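Local coordinates for glycerol trinitrate reductase (Agrobacterium tumefaciens, PDB 5EPD), which probably reduces nitrate esters such as glycerol trinitrate as an FMN-dependent old yellow enzyme, here crystallised without its flavin, at residues N199-G210 and S250-S261; L37-R48 and Y64-I75. One frame throughout, in Å; residues are numbered along the deposited sequence.

Contact 1 of 2, residues N199-G210 and S250-S261; sequences NGYLLEQFAKDG and SPVSPANGISCS
Lys208 reaches across to the 250-261 loop with its chain fully extended, and its ammonium ends among oxygens: NZ lies 2.7 Å from Ser253 OG and 2.8 Å from Ser250 O, with a weak, longer bond to Pro251 O. Ser253 OG in turn donates to Ile258 O. Glu204 adds a salt bridge from Lys208's own segment, NZ meeting OE2 from above the carboxylate plane. Ser250 OG sits 2.7 Å from that same Glu204 OE2; the backbone N of Asn199 donates to this hydroxyl in a nearly straight bond (172°). This is the packed side, and Ile258 fills it out: CD1 rests 3.6 Å from Gly200 CA and also touches Gln205 CG, while CG2 lies against Lys208 CB. In the TIM barrel of the old yellow enzymes, the contact ties the loop after strand 245-249 to the short helix 202-207, which follows the preceding barrel strand, and Tyr267 of helix 263-276 packs on both Glu204 and Lys208. The Asp209 edge is more open and wetter. OD1 takes Ser261 N on its syn lone pair (3.0 Å) and a water, while OD2 accepts Ser261 OG. Gly210 and Ser259 still run close, with a weak bond from Gly210 N to Ser259 O.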
loop_
_atom_site.group_PDB
_atom_site.type_symbol
_atom_site.label_atom_id
_atom_site.label_comp_id
_atom_site.label_asym_id
_atom_site.label_seq_id
_atom_site.Cartn_x
_atom_site.Cartn_y
_atom_site.Cartn_z
ATOM N N ASN A 199 -6.386 2.655 -5.302
ATOM C CA ASN A 199 -6.831 1.325 -5.740
ATOM C C ASN A 199 -8.242 0.981 -5.285
ATOM O O ASN A 199 -8.571 -0.198 -5.027
ATOM C CB ASN A 199 -5.811 0.246 -5.318
ATOM C CG ASN A 199 -4.392 0.522 -5.856
ATOM O OD1 ASN A 199 -4.173 1.401 -6.706
ATOM N ND2 ASN A 199 -3.421 -0.242 -5.363
ATOM N N GLY A 200 -9.068 2.025 -5.172
ATOM C CA GLY A 200 -10.516 1.878 -4.924
ATOM C C GLY A 200 -10.969 1.650 -3.488
ATOM O O GLY A 200 -12.144 1.398 -3.257
ATOM N N TYR A 201 -10.051 1.735 -2.526
ATOM C CA TYR A 201 -10.369 1.457 -1.124
ATOM C C TYR A 201 -10.876 2.736 -0.448
ATOM O O TYR A 201 -11.095 3.726 -1.146
ATOM C CB TYR A 201 -9.149 0.855 -0.448
ATOM C CG TYR A 201 -8.750 -0.452 -1.121
ATOM C CD1 TYR A 201 -9.604 -1.557 -1.101
ATOM C CD2 TYR A 201 -7.549 -0.567 -1.816
ATOM C CE1 TYR A 201 -9.265 -2.744 -1.721
ATOM C CE2 TYR A 201 -7.202 -1.760 -2.437
ATOM C CZ TYR A 201 -8.065 -2.846 -2.376
ATOM O OH TYR A 201 -7.725 -4.012 -2.995
ATOM N N LEU A 202 -11.084 2.709 0.877
ATOM C CA LEU A 202 -11.953 3.681 1.564
ATOM C C LEU A 202 -11.652 5.122 1.183
ATOM O O LEU A 202 -12.562 5.905 0.799
ATOM C CB LEU A 202 -11.858 3.547 3.089
ATOM C CG LEU A 202 -12.798 4.454 3.900
ATOM C CD1 LEU A 202 -14.270 4.178 3.604
ATOM C CD2 LEU A 202 -12.561 4.311 5.392
ATOM N N LEU A 203 -10.383 5.478 1.284
ATOM C CA LEU A 203 -10.035 6.885 1.199
ATOM C C LEU A 203 -10.213 7.395 -0.230
ATOM O O LEU A 203 -10.544 8.567 -0.410
ATOM C CB LEU A 203 -8.612 7.139 1.721
ATOM C CG LEU A 203 -8.273 6.553 3.104
ATOM C CD1 LEU A 203 -6.832 6.853 3.532
ATOM C CD2 LEU A 203 -9.282 7.041 4.143
ATOM N N GLU A 204 -9.981 6.529 -1.230
ATOM C CA GLU A 204 -10.189 6.880 -2.635
ATOM C C GLU A 204 -11.698 6.898 -2.953
ATOM O O GLU A 204 -12.167 7.686 -3.810
ATOM C CB GLU A 204 -9.459 5.919 -3.597
ATOM C CG GLU A 204 -9.636 6.318 -5.077
ATOM C CD GLU A 204 -8.997 5.368 -6.095
ATOM O OE1 GLU A 204 -9.538 4.258 -6.333
ATOM O OE2 GLU A 204 -7.980 5.761 -6.705
ATOM N N GLN A 205 -12.468 6.050 -2.271
ATOM C CA GLN A 205 -13.908 6.042 -2.473
ATOM C C GLN A 205 -14.444 7.431 -2.153
ATOM O O GLN A 205 -15.357 7.899 -2.805
ATOM C CB GLN A 205 -14.599 5.014 -1.582
ATOM C CG GLN A 205 -14.525 3.589 -2.078
ATOM C CD GLN A 205 -14.587 2.599 -0.932
ATOM O OE1 GLN A 205 -15.431 2.718 -0.028
ATOM N NE2 GLN A 205 -13.697 1.616 -0.957
ATOM N N PHE A 206 -13.867 8.058 -1.126
ATOM C CA PHE A 206 -14.239 9.410 -0.717
ATOM C C PHE A 206 -13.733 10.449 -1.713
ATOM O O PHE A 206 -14.461 11.385 -2.037
ATOM C CB PHE A 206 -13.683 9.737 0.694
ATOM C CG PHE A 206 -14.614 9.376 1.829
ATOM C CD1 PHE A 206 -14.643 8.088 2.345
ATOM C CD2 PHE A 206 -15.465 10.337 2.387
ATOM C CE1 PHE A 206 -15.488 7.758 3.396
ATOM C CE2 PHE A 206 -16.320 10.004 3.434
ATOM C CZ PHE A 206 -16.324 8.716 3.950
ATOM N N ALA A 207 -12.486 10.284 -2.156
ATOM C CA ALA A 207 -11.841 11.193 -3.075
ATOM C C ALA A 207 -12.485 11.299 -4.478
ATOM O O ALA A 207 -12.526 12.382 -5.075
ATOM C CB ALA A 207 -10.371 10.807 -3.211
ATOM N N LYS A 208 -12.965 10.169 -5.005
ATOM C CA LYS A 208 -13.530 10.107 -6.366
ATOM C C LYS A 208 -15.076 10.152 -6.402
ATOM O O LYS A 208 -15.753 9.402 -5.705
ATOM C CB LYS A 208 -12.975 8.863 -7.095
ATOM C CG LYS A 208 -11.483 8.996 -7.376
ATOM C CD LYS A 208 -10.889 7.803 -8.114
ATOM C CE LYS A 208 -9.439 8.086 -8.488
ATOM N NZ LYS A 208 -8.746 6.901 -9.071
ATOM N N ASP A 209 -15.621 11.026 -7.250
ATOM C CA ASP A 209 -17.076 11.251 -7.334
ATOM C C ASP A 209 -17.882 10.095 -7.905
ATOM O O ASP A 209 -19.116 10.044 -7.745
ATOM C CB ASP A 209 -17.407 12.538 -8.100
ATOM C CG ASP A 209 -16.829 12.592 -9.524
ATOM O OD1 ASP A 209 -16.209 11.639 -10.050
ATOM O OD2 ASP A 209 -16.995 13.664 -10.137
ATOM N N GLY A 210 -17.201 9.150 -8.548
ATOM C CA GLY A 210 -17.845 7.918 -8.991
ATOM C C GLY A 210 -18.408 7.112 -7.843
ATOM O O GLY A 210 -19.340 6.349 -8.035
ATOM N N SER A 250 -3.560 6.779 -6.679
ATOM C CA SER A 250 -3.722 6.266 -8.028
ATOM C C SER A 250 -4.748 7.152 -8.754
ATOM O O SER A 250 -5.942 6.791 -8.819
ATOM C CB SER A 250 -4.244 4.820 -7.955
ATOM O OG SER A 250 -5.510 4.740 -7.283
ATOM N N PRO A 251 -4.313 8.334 -9.255
ATOM C CA PRO A 251 -5.216 9.319 -9.872
ATOM C C PRO A 251 -6.146 8.752 -10.947
ATOM O O PRO A 251 -7.349 9.042 -10.938
ATOM C CB PRO A 251 -4.246 10.326 -10.501
ATOM C CG PRO A 251 -3.063 10.278 -9.608
ATOM C CD PRO A 251 -2.920 8.829 -9.223
ATOM N N VAL A 252 -5.587 7.949 -11.850
ATOM C CA VAL A 252 -6.330 7.370 -12.949
ATOM C C VAL A 252 -6.725 5.934 -12.625
ATOM O O VAL A 252 -5.889 5.054 -12.543
ATOM C CB VAL A 252 -5.494 7.408 -14.235
ATOM C CG1 VAL A 252 -6.327 6.942 -15.420
ATOM C CG2 VAL A 252 -4.972 8.820 -14.482
ATOM N N SER A 253 -8.015 5.696 -12.425
ATOM C CA SER A 253 -8.507 4.346 -12.111
ATOM C C SER A 253 -8.338 3.451 -13.342
ATOM O O SER A 253 -8.248 3.955 -14.467
ATOM C CB SER A 253 -9.995 4.396 -11.718
ATOM O OG SER A 253 -10.271 5.441 -10.787
ATOM N N PRO A 254 -8.298 2.128 -13.143
ATOM C CA PRO A 254 -8.422 1.278 -14.316
ATOM C C PRO A 254 -9.868 1.315 -14.816
ATOM O O PRO A 254 -10.709 2.025 -14.232
ATOM C CB PRO A 254 -8.062 -0.113 -13.782
ATOM C CG PRO A 254 -8.487 -0.074 -12.351
ATOM C CD PRO A 254 -8.262 1.350 -11.893
ATOM N N ALA A 255 -10.148 0.546 -15.872
ATOM C CA ALA A 255 -11.477 0.475 -16.496
ATOM C C ALA A 255 -12.589 0.107 -15.498
ATOM O O ALA A 255 -13.648 0.732 -15.494
ATOM C CB ALA A 255 -11.455 -0.516 -17.654
ATOM N N ASN A 256 -12.342 -0.890 -14.649
ATOM C CA ASN A 256 -13.321 -1.325 -13.642
ATOM C C ASN A 256 -13.116 -0.676 -12.251
ATOM O O ASN A 256 -13.674 -1.152 -11.245
ATOM C CB ASN A 256 -13.259 -2.846 -13.499
ATOM C CG ASN A 256 -12.036 -3.300 -12.711
ATOM O OD1 ASN A 256 -11.013 -2.599 -12.653
ATOM N ND2 ASN A 256 -12.142 -4.463 -12.083
ATOM N N GLY A 257 -12.305 0.384 -12.187
ATOM C CA GLY A 257 -12.137 1.153 -10.952
ATOM C C GLY A 257 -13.257 2.169 -10.727
ATOM O O GLY A 257 -14.375 2.023 -11.250
ATOM N N ILE A 258 -12.950 3.209 -9.953
ATOM C CA ILE A 258 -13.934 4.210 -9.578
ATOM C C ILE A 258 -13.938 5.352 -10.606
ATOM O O ILE A 258 -12.910 5.974 -10.853
ATOM C CB ILE A 258 -13.643 4.796 -8.174
ATOM C CG1 ILE A 258 -13.376 3.674 -7.152
ATOM C CG2 ILE A 258 -14.817 5.678 -7.727
ATOM C CD1 ILE A 258 -13.245 4.124 -5.703
ATOM N N SER A 259 -15.093 5.659 -11.190
ATOM C CA SER A 259 -15.169 6.802 -12.106
ATOM C C SER A 259 -14.799 8.065 -11.321
ATOM O O SER A 259 -15.035 8.165 -10.101
ATOM C CB SER A 259 -16.544 6.917 -12.822
ATOM O OG SER A 259 -17.602 7.392 -11.991
ATOM N N CYS A 260 -14.145 8.975 -12.037
ATOM C CA CYS A 260 -13.649 10.241 -11.506
ATOM C C CYS A 260 -13.692 11.269 -12.656
ATOM O O CYS A 260 -12.845 11.236 -13.550
ATOM C CB CYS A 260 -12.225 10.088 -10.937
ATOM S SG CYS A 260 -11.500 11.642 -10.344
ATOM N N SER A 261 -14.705 12.140 -12.621
ATOM C CA SER A 261 -14.926 13.208 -13.628
ATOM C C SER A 261 -13.746 14.102 -13.964
ATOM O O SER A 261 -13.629 14.523 -15.103
ATOM C CB SER A 261 -16.046 14.156 -13.177
ATOM O OG SER A 261 -17.245 13.452 -12.975
HETATM O O HOH W 1 -5.875 2.253 -9.298
HETATM O O HOH W 2 -6.233 7.432 -5.304
HETATM O O HOH W 3 -17.744 9.753 -11.583
HETATM O O HOH W 4 -19.959 5.698 -11.383
#

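Contact 2 of 2, residues L37-R48 and Y64-I75; sequences LANRIVMAPLTR and YYAQRASAGLII
The side-chain amide of Asn39 bonds to backbone through both its ends: OD1 accepts Gly72 N in a weak, bent bond (2.8 Å), and ND2 gives a hydrogen to Ser70 O, which lies close to the amide plane. OD1 also receives Ile41 N, closing an Asx turn, so both ends of the amide fix its rotation just ahead of the first two strands of the TIM barrel, 41-43 and 73-80. The axes of 41-43 and 73-75 approach to 4.6 Å at 26°, and the ladder runs from Leu73 N to Ile41 O, then Met43 N to Leu73 O (2.8 Å) and Ile75 N to Met43 O (2.7 Å). On one face Val42 CG1 meets Ile75 CG1 at 3.7 Å. From the other, Met43 stretches out, CG anti to its backbone N (chi1 178°), its sulfur alongside Ile74 CG2 and its methyl touching both Tyr64 OH and Arg68 CD. Arg68 itself is held by the carbonyls of Phe340 and Ile341. Beyond the strands, Arg48 is fixed chiefly by Ile364 O and Gly371 O, yet its guanidinium also turns an edge to Tyr64 OH, guanidinium and ring planes 73° apart, and NH1 makes a weak bond to that Tyr64 OH at 3.2 Å.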
loop_
_atom_site.group_PDB
_atom_site.type_symbol
_atom_site.label_atom_id
_atom_site.label_comp_id
_atom_site.label_asym_id
_atom_site.label_seq_id
_atom_site.Cartn_x
_atom_site.Cartn_y
_atom_site.Cartn_z
ATOM N N LEU A 37 18.462 4.791 2.614
ATOM C CA LEU A 37 18.119 3.623 1.785
ATOM C C LEU A 37 19.345 3.135 1.037
ATOM O O LEU A 37 20.088 3.938 0.505
ATOM C CB LEU A 37 17.029 3.957 0.758
ATOM C CG LEU A 37 15.703 4.558 1.232
ATOM C CD1 LEU A 37 14.712 4.660 0.069
ATOM C CD2 LEU A 37 15.091 3.758 2.365
ATOM N N ALA A 38 19.524 1.820 0.967
ATOM C CA ALA A 38 20.686 1.236 0.278
ATOM C C ALA A 38 20.648 1.488 -1.234
ATOM O O ALA A 38 21.681 1.544 -1.864
ATOM C CB ALA A 38 20.793 -0.256 0.575
ATOM N N ASN A 39 19.457 1.653 -1.801
ATOM C CA ASN A 39 19.302 1.920 -3.237
ATOM C C ASN A 39 17.893 2.500 -3.483
ATOM O O ASN A 39 17.116 2.720 -2.548
ATOM C CB ASN A 39 19.534 0.642 -4.061
ATOM C CG ASN A 39 18.604 -0.484 -3.648
ATOM O OD1 ASN A 39 17.372 -0.321 -3.661
ATOM N ND2 ASN A 39 19.170 -1.615 -3.239
ATOM N N ARG A 40 17.572 2.724 -4.745
ATOM C CA ARG A 40 16.376 3.447 -5.105
ATOM C C ARG A 40 15.263 2.511 -5.558
ATOM O O ARG A 40 14.237 2.954 -6.122
ATOM C CB ARG A 40 16.710 4.469 -6.207
ATOM C CG ARG A 40 17.488 5.666 -5.695
ATOM C CD ARG A 40 17.795 6.628 -6.827
ATOM N NE ARG A 40 18.668 7.694 -6.352
ATOM C CZ ARG A 40 18.293 8.950 -6.075
ATOM N NH1 ARG A 40 17.035 9.367 -6.251
ATOM N NH2 ARG A 40 19.207 9.817 -5.631
ATOM N N ILE A 41 15.458 1.218 -5.321
ATOM C CA ILE A 41 14.448 0.218 -5.710
ATOM C C ILE A 41 13.495 -0.091 -4.537
ATOM O O ILE A 41 13.911 -0.485 -3.429
ATOM C CB ILE A 41 15.100 -1.067 -6.254
ATOM C CG1 ILE A 41 15.971 -0.742 -7.468
ATOM C CG2 ILE A 41 14.037 -2.090 -6.630
ATOM C CD1 ILE A 41 16.988 -1.826 -7.744
ATOM N N VAL A 42 12.202 0.113 -4.789
ATOM C CA VAL A 42 11.179 -0.148 -3.786
ATOM C C VAL A 42 10.369 -1.404 -4.133
ATOM O O VAL A 42 9.987 -1.626 -5.296
ATOM C CB VAL A 42 10.271 1.079 -3.651
ATOM C CG1 VAL A 42 9.187 0.847 -2.612
ATOM C CG2 VAL A 42 11.135 2.292 -3.314
ATOM N N MET A 43 10.153 -2.237 -3.122
ATOM C CA MET A 43 9.226 -3.346 -3.244
ATOM C C MET A 43 7.832 -2.832 -2.921
ATOM O O MET A 43 7.536 -2.442 -1.792
ATOM C CB MET A 43 9.587 -4.504 -2.303
ATOM C CG MET A 43 8.589 -5.658 -2.371
ATOM S SD MET A 43 9.168 -7.028 -1.367
ATOM C CE MET A 43 7.683 -8.021 -1.294
ATOM N N ALA A 44 6.974 -2.865 -3.920
ATOM C CA ALA A 44 5.633 -2.361 -3.763
ATOM C C ALA A 44 4.775 -3.283 -2.870
ATOM O O ALA A 44 5.092 -4.480 -2.680
ATOM C CB ALA A 44 5.012 -2.210 -5.133
ATOM N N PRO A 45 3.680 -2.731 -2.314
ATOM C CA PRO A 45 2.742 -3.513 -1.496
ATOM C C PRO A 45 2.045 -4.564 -2.337
ATOM O O PRO A 45 1.457 -4.251 -3.395
ATOM C CB PRO A 45 1.751 -2.471 -1.004
ATOM C CG PRO A 45 1.753 -1.439 -2.092
ATOM C CD PRO A 45 3.190 -1.353 -2.535
ATOM N N LEU A 46 2.160 -5.813 -1.881
ATOM C CA LEU A 46 1.588 -6.952 -2.562
ATOM C C LEU A 46 0.847 -7.859 -1.564
ATOM O O LEU A 46 1.429 -8.454 -0.630
ATOM C CB LEU A 46 2.663 -7.723 -3.283
ATOM C CG LEU A 46 3.428 -7.017 -4.398
ATOM C CD1 LEU A 46 4.818 -7.633 -4.518
ATOM C CD2 LEU A 46 2.716 -7.057 -5.747
ATOM N N THR A 47 -0.455 -7.930 -1.751
ATOM C CA THR A 47 -1.278 -8.823 -0.985
ATOM C C THR A 47 -0.984 -10.296 -1.300
ATOM O O THR A 47 -0.996 -10.714 -2.489
ATOM C CB THR A 47 -2.764 -8.559 -1.269
ATOM O OG1 THR A 47 -3.100 -7.197 -0.945
ATOM C CG2 THR A 47 -3.602 -9.505 -0.452
ATOM N N ARG A 48 -0.782 -11.086 -0.230
ATOM C CA ARG A 48 -0.485 -12.549 -0.325
ATOM C C ARG A 48 -1.469 -13.492 0.419
ATOM O O ARG A 48 -1.448 -14.700 0.196
ATOM C CB ARG A 48 0.958 -12.832 0.160
ATOM C CG ARG A 48 2.055 -11.981 -0.482
ATOM C CD ARG A 48 1.962 -11.915 -2.005
ATOM N NE ARG A 48 2.012 -13.247 -2.600
ATOM C CZ ARG A 48 3.136 -13.876 -2.928
ATOM N NH1 ARG A 48 4.313 -13.283 -2.727
ATOM N NH2 ARG A 48 3.092 -15.105 -3.465
ATOM N N TYR A 64 9.984 -14.424 4.084
ATOM C CA TYR A 64 9.567 -13.884 2.806
ATOM C C TYR A 64 10.141 -12.514 2.605
ATOM O O TYR A 64 10.756 -12.259 1.571
ATOM C CB TYR A 64 8.033 -13.848 2.785
ATOM C CG TYR A 64 7.378 -12.993 1.746
ATOM C CD1 TYR A 64 7.412 -13.361 0.404
ATOM C CD2 TYR A 64 6.642 -11.857 2.118
ATOM C CE1 TYR A 64 6.769 -12.603 -0.553
ATOM C CE2 TYR A 64 5.978 -11.087 1.172
ATOM C CZ TYR A 64 6.055 -11.457 -0.169
ATOM O OH TYR A 64 5.420 -10.713 -1.144
ATOM N N TYR A 65 9.966 -11.645 3.599
ATOM C CA TYR A 65 10.419 -10.266 3.507
ATOM C C TYR A 65 11.935 -10.183 3.595
ATOM O O TYR A 65 12.560 -9.484 2.797
ATOM C CB TYR A 65 9.782 -9.386 4.585
ATOM C CG TYR A 65 8.318 -9.023 4.314
ATOM C CD1 TYR A 65 7.972 -8.191 3.245
ATOM C CD2 TYR A 65 7.291 -9.524 5.115
ATOM C CE1 TYR A 65 6.649 -7.861 2.997
ATOM C CE2 TYR A 65 5.961 -9.199 4.871
ATOM C CZ TYR A 65 5.646 -8.375 3.815
ATOM O OH TYR A 65 4.323 -8.044 3.591
ATOM N N ALA A 66 12.528 -10.918 4.539
ATOM C CA ALA A 66 14.008 -10.984 4.655
ATOM C C ALA A 66 14.724 -11.509 3.383
ATOM O O ALA A 66 15.787 -11.007 3.014
ATOM C CB ALA A 66 14.411 -11.804 5.878
ATOM N N GLN A 67 14.129 -12.498 2.719
ATOM C CA GLN A 67 14.563 -12.904 1.382
ATOM C C GLN A 67 14.666 -11.762 0.349
ATOM O O GLN A 67 15.413 -11.887 -0.620
ATOM C CB GLN A 67 13.583 -13.925 0.805
ATOM C CG GLN A 67 13.607 -15.301 1.447
ATOM C CD GLN A 67 12.799 -16.296 0.643
ATOM O OE1 GLN A 67 11.869 -15.921 -0.087
ATOM N NE2 GLN A 67 13.157 -17.580 0.761
ATOM N N ARG A 68 13.874 -10.694 0.521
ATOM C CA ARG A 68 13.787 -9.562 -0.438
ATOM C C ARG A 68 14.338 -8.273 0.154
ATOM O O ARG A 68 14.161 -7.206 -0.421
ATOM C CB ARG A 68 12.313 -9.355 -0.828
ATOM C CG ARG A 68 11.786 -10.554 -1.580
ATOM C CD ARG A 68 10.266 -10.731 -1.592
ATOM N NE ARG A 68 10.031 -11.847 -2.517
ATOM C CZ ARG A 68 10.298 -13.131 -2.231
ATOM N NH1 ARG A 68 10.722 -13.498 -1.007
ATOM N NH2 ARG A 68 10.131 -14.055 -3.172
ATOM N N ALA A 69 15.048 -8.377 1.275
ATOM C CA ALA A 69 15.480 -7.212 2.008
ATOM C C ALA A 69 16.647 -6.458 1.339
ATOM O O ALA A 69 17.057 -5.392 1.832
ATOM C CB ALA A 69 15.851 -7.622 3.414
ATOM N N SER A 70 17.180 -6.976 0.226
ATOM C CA SER A 70 18.171 -6.211 -0.546
ATOM C C SER A 70 17.490 -5.033 -1.267
ATOM O O SER A 70 18.166 -4.102 -1.749
ATOM C CB SER A 70 18.948 -7.099 -1.521
ATOM O OG SER A 70 18.127 -7.513 -2.592
ATOM N N ALA A 71 16.152 -5.048 -1.316
ATOM C CA ALA A 71 15.417 -3.849 -1.743
ATOM C C ALA A 71 15.789 -2.661 -0.841
ATOM O O ALA A 71 15.817 -2.774 0.398
ATOM C CB ALA A 71 13.908 -4.081 -1.730
ATOM N N GLY A 72 16.086 -1.528 -1.478
ATOM C CA GLY A 72 16.251 -0.261 -0.762
ATOM C C GLY A 72 15.146 -0.032 0.261
ATOM O O GLY A 72 15.430 0.318 1.407
ATOM N N LEU A 73 13.889 -0.236 -0.147
ATOM C CA LEU A 73 12.748 -0.105 0.755
ATOM C C LEU A 73 11.684 -1.125 0.376
ATOM O O LEU A 73 11.359 -1.289 -0.826
ATOM C CB LEU A 73 12.150 1.315 0.667
ATOM C CG LEU A 73 10.922 1.634 1.543
ATOM C CD1 LEU A 73 11.266 1.688 3.026
ATOM C CD2 LEU A 73 10.263 2.938 1.124
ATOM N N ILE A 74 11.146 -1.812 1.387
ATOM C CA ILE A 74 10.003 -2.702 1.197
ATOM C C ILE A 74 8.758 -2.010 1.708
ATOM O O ILE A 74 8.746 -1.501 2.833
ATOM C CB ILE A 74 10.150 -4.023 1.979
ATOM C CG1 ILE A 74 11.304 -4.831 1.442
ATOM C CG2 ILE A 74 8.861 -4.847 1.889
ATOM C CD1 ILE A 74 11.640 -6.042 2.312
ATOM N N ILE A 75 7.711 -1.983 0.891
ATOM C CA ILE A 75 6.391 -1.609 1.403
ATOM C C ILE A 75 5.645 -2.910 1.665
ATOM O O ILE A 75 5.455 -3.734 0.753
ATOM C CB ILE A 75 5.521 -0.781 0.420
ATOM C CG1 ILE A 75 6.324 0.278 -0.339
ATOM C CG2 ILE A 75 4.355 -0.159 1.188
ATOM C CD1 ILE A 75 6.665 1.478 0.506
HETATM O O HOH W 5 17.972 -0.205 2.192
HETATM O O HOH W 6 4.871 -6.003 -0.371
HETATM O O HOH W 7 4.111 -8.720 -0.140
#

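How the contacts relate
Contact 2 comes first along the chain and is complete before contact 1 begins. Their centres are 26 Å apart, on opposite sides of the chain's centre, and the nearest atoms stay about 6 Å from each other without touching. Both are built on one eight-stranded parallel barrel. Contact 2 joins neighbouring strands 41-43 and 73-80 at the start of the strand order; contact 1 lies beyond the C-terminal ends of strands 193-196 and 245-249, fourth and fifth in that order, and involves no strand pairing itself. One is thus mainly part of the barrel wall, the other a junction between segments following two adjacent strands. In TIM barrels, the C-terminal ends of the strands carry the active site.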